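Local coordinates for viral protein F93 (Sulfolobus turreted icosahedral virus, PDB 2CO5) that probably binds DNA as a winged-helix protein and forms a dimer linked by a disulfide bond between its subunits, at residues B[25-30]-B[67-72]. Sequence-based numbering, arbitrary orientation.
Sequences LEKKRL and DGKVLF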
loop_
_atom_site.group_PDB
_atom_site.type_symbol
_atom_site.label_atom_id
_atom_site.label_comp_id
_atom_site.label_asym_id
_atom_site.label_seq_id
_atom_site.Cartn_x
_atom_site.Cartn_y
_atom_site.Cartn_z
ATOM N N LEU B 25 7.247 1.912 22.008
ATOM C CA LEU B 25 6.976 0.492 22.173
ATOM C C LEU B 25 8.278 -0.293 22.212
ATOM O O LEU B 25 9.207 -0.010 21.451
ATOM C CB LEU B 25 6.093 -0.005 21.028
ATOM C CG LEU B 25 5.610 -1.459 21.087
ATOM C CD1 LEU B 25 4.593 -1.667 22.209
ATOM C CD2 LEU B 25 5.030 -1.872 19.738
ATOM N N GLU B 26 8.342 -1.273 23.108
ATOM C CA GLU B 26 9.482 -2.175 23.168
ATOM C C GLU B 26 9.498 -2.975 21.882
ATOM O O GLU B 26 8.453 -3.418 21.416
ATOM C CB GLU B 26 9.391 -3.114 24.373
ATOM C CG GLU B 26 9.646 -2.430 25.710
ATOM C CD GLU B 26 9.371 -3.331 26.906
ATOM O OE1 GLU B 26 9.112 -4.537 26.712
ATOM O OE2 GLU B 26 9.417 -2.824 28.049
ATOM N N LYS B 27 10.689 -3.132 21.315
ATOM C CA LYS B 27 10.884 -3.831 20.045
ATOM C C LYS B 27 10.353 -5.268 20.075
ATOM O O LYS B 27 9.764 -5.732 19.102
ATOM C CB LYS B 27 12.375 -3.827 19.693
ATOM C CG LYS B 27 12.737 -4.257 18.276
ATOM C CD LYS B 27 14.262 -4.345 18.160
ATOM C CE LYS B 27 14.729 -4.684 16.760
ATOM N NZ LYS B 27 16.202 -4.461 16.614
ATOM N N LYS B 28 10.543 -5.955 21.197
ATOM C CA LYS B 28 10.144 -7.365 21.325
ATOM C C LYS B 28 8.628 -7.600 21.286
ATOM O O LYS B 28 8.177 -8.744 21.200
ATOM C CB LYS B 28 10.733 -7.981 22.601
ATOM C CG LYS B 28 10.238 -7.376 23.922
ATOM C CD LYS B 28 11.052 -7.905 25.095
ATOM C CE LYS B 28 10.595 -7.321 26.423
ATOM N NZ LYS B 28 11.194 -8.044 27.590
ATOM N N ARG B 29 7.849 -6.525 21.355
ATOM C CA ARG B 29 6.399 -6.631 21.369
ATOM C C ARG B 29 5.752 -6.254 20.040
ATOM O O ARG B 29 4.566 -6.496 19.852
ATOM C CB ARG B 29 5.834 -5.787 22.514
ATOM C CG ARG B 29 6.029 -6.475 23.858
ATOM C CD ARG B 29 5.964 -5.548 25.042
ATOM N NE ARG B 29 6.402 -6.255 26.250
ATOM C CZ ARG B 29 6.340 -5.775 27.491
ATOM N NH1 ARG B 29 5.855 -4.562 27.733
ATOM N NH2 ARG B 29 6.772 -6.523 28.500
ATOM N N LEU B 30 6.529 -5.692 19.116
ATOM C CA LEU B 30 5.976 -5.182 17.862
ATOM C C LEU B 30 5.261 -6.264 17.066
ATOM O O LEU B 30 4.151 -6.052 16.600
ATOM C CB LEU B 30 7.076 -4.542 17.002
ATOM C CG LEU B 30 6.648 -3.990 15.640
ATOM C CD1 LEU B 30 5.504 -2.985 15.778
ATOM C CD2 LEU B 30 7.842 -3.369 14.931
ATOM N N ASP B 67 15.629 -4.060 29.935
ATOM C CA ASP B 67 14.621 -5.053 29.537
ATOM C C ASP B 67 14.195 -4.812 28.088
ATOM O O ASP B 67 13.064 -4.407 27.805
ATOM C CB ASP B 67 13.416 -5.077 30.500
ATOM C CG ASP B 67 13.086 -3.710 31.083
ATOM O OD1 ASP B 67 13.738 -3.313 32.081
ATOM O OD2 ASP B 67 12.166 -3.046 30.559
ATOM N N GLY B 68 15.133 -5.058 27.175
ATOM C CA GLY B 68 14.879 -4.975 25.738
ATOM C C GLY B 68 15.048 -3.584 25.150
ATOM O O GLY B 68 14.996 -2.579 25.865
ATOM N N LYS B 69 15.239 -3.535 23.833
ATOM C CA LYS B 69 15.343 -2.271 23.111
ATOM C C LYS B 69 13.960 -1.619 23.024
ATOM O O LYS B 69 12.944 -2.312 22.970
ATOM C CB LYS B 69 15.908 -2.493 21.704
ATOM C CG LYS B 69 17.234 -3.258 21.666
ATOM C CD LYS B 69 17.766 -3.391 20.250
ATOM C CE LYS B 69 18.896 -4.408 20.175
ATOM N NZ LYS B 69 19.452 -4.541 18.797
ATOM N N VAL B 70 13.929 -0.290 23.043
ATOM C CA VAL B 70 12.682 0.460 22.930
ATOM C C VAL B 70 12.664 1.240 21.627
ATOM O O VAL B 70 13.631 1.929 21.292
ATOM C CB VAL B 70 12.484 1.453 24.094
ATOM C CG1 VAL B 70 11.214 2.274 23.869
ATOM C CG2 VAL B 70 12.425 0.718 25.430
ATOM N N LEU B 71 11.556 1.116 20.896
ATOM C CA LEU B 71 11.332 1.896 19.684
ATOM C C LEU B 71 10.575 3.177 20.029
ATOM O O LEU B 71 9.683 3.178 20.875
ATOM C CB LEU B 71 10.552 1.082 18.641
ATOM C CG LEU B 71 11.269 -0.127 18.036
ATOM C CD1 LEU B 71 10.342 -0.884 17.083
ATOM C CD2 LEU B 71 12.565 0.306 17.322
ATOM N N PHE B 72 10.965 4.265 19.371
ATOM C CA PHE B 72 10.295 5.548 19.483
ATOM C C PHE B 72 9.967 6.054 18.087
ATOM O O PHE B 72 10.776 5.909 17.168
ATOM C CB PHE B 72 11.195 6.570 20.164
ATOM C CG PHE B 72 11.519 6.244 21.595
ATOM C CD1 PHE B 72 12.610 5.444 21.907
ATOM C CD2 PHE B 72 10.745 6.750 22.627
ATOM C CE1 PHE B 72 12.916 5.138 23.221
ATOM C CE2 PHE B 72 11.052 6.457 23.953
ATOM C CZ PHE B 72 12.141 5.640 24.241
HETATM O O HOH W 1 12.388 -4.803 23.374
#
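Lys-27 turns its CG anti to the backbone N (chi1 -168°) and Lys-69 turns its own anti to the carbonyl carbon (chi1 -53°), which leaves the two extended chains side by side and pointing the same way. They flank the small antiparallel sheet of a winged-helix fold: strand 24-26, which leads by a turn into helix 30-38, pairs with strand 70-73, which returns from the wing. Leu-25 and Leu-71 form a hydrogen-bonded pair, with Leu-25 N giving to Leu-71 O at 3.0 Å and Leu-71 N giving to Leu-25 O at 2.7 Å. The next pair, Glu-26 with Val-70, is non-hydrogen-bonded, and beyond it a single further hydrogen bond runs from Lys-27 N to Lys-69 O, 2.9 Å. Lys-69 O also accepts from a water at 2.6 Å, which in turn accepts from Lys-28 N and so carries the contact into the turn. Branched apolar chains suit the buried side: on the face that carries Leu-25 and Leu-71, Leu-71 CD1 meets Leu-30 CD2 of helix 30-38 at 4.1 Å, the two side chains crossing at about a right angle, while Ile-51 of helix 44-56 touches both. Longer, charged chains suit the edge nearer solvent. Lys-27 NZ and Lys-69 NZ, like charges, stand 3.9 Å apart, a proximity probably eased by the salt bridge from Lys-27 to Glu-62 on strand 60-63. Gly-68 suits the wing because its phi is positive and the Lys-28 chain runs close by. Glu-26 OE1 lies over the centre of the Arg-29 guanidinium face, an attraction of charges without a directed N-H, whereas Glu-26 OE2 stands 3.7 Å from Asp-67 OD2, with the two carboxylate planes 59° apart.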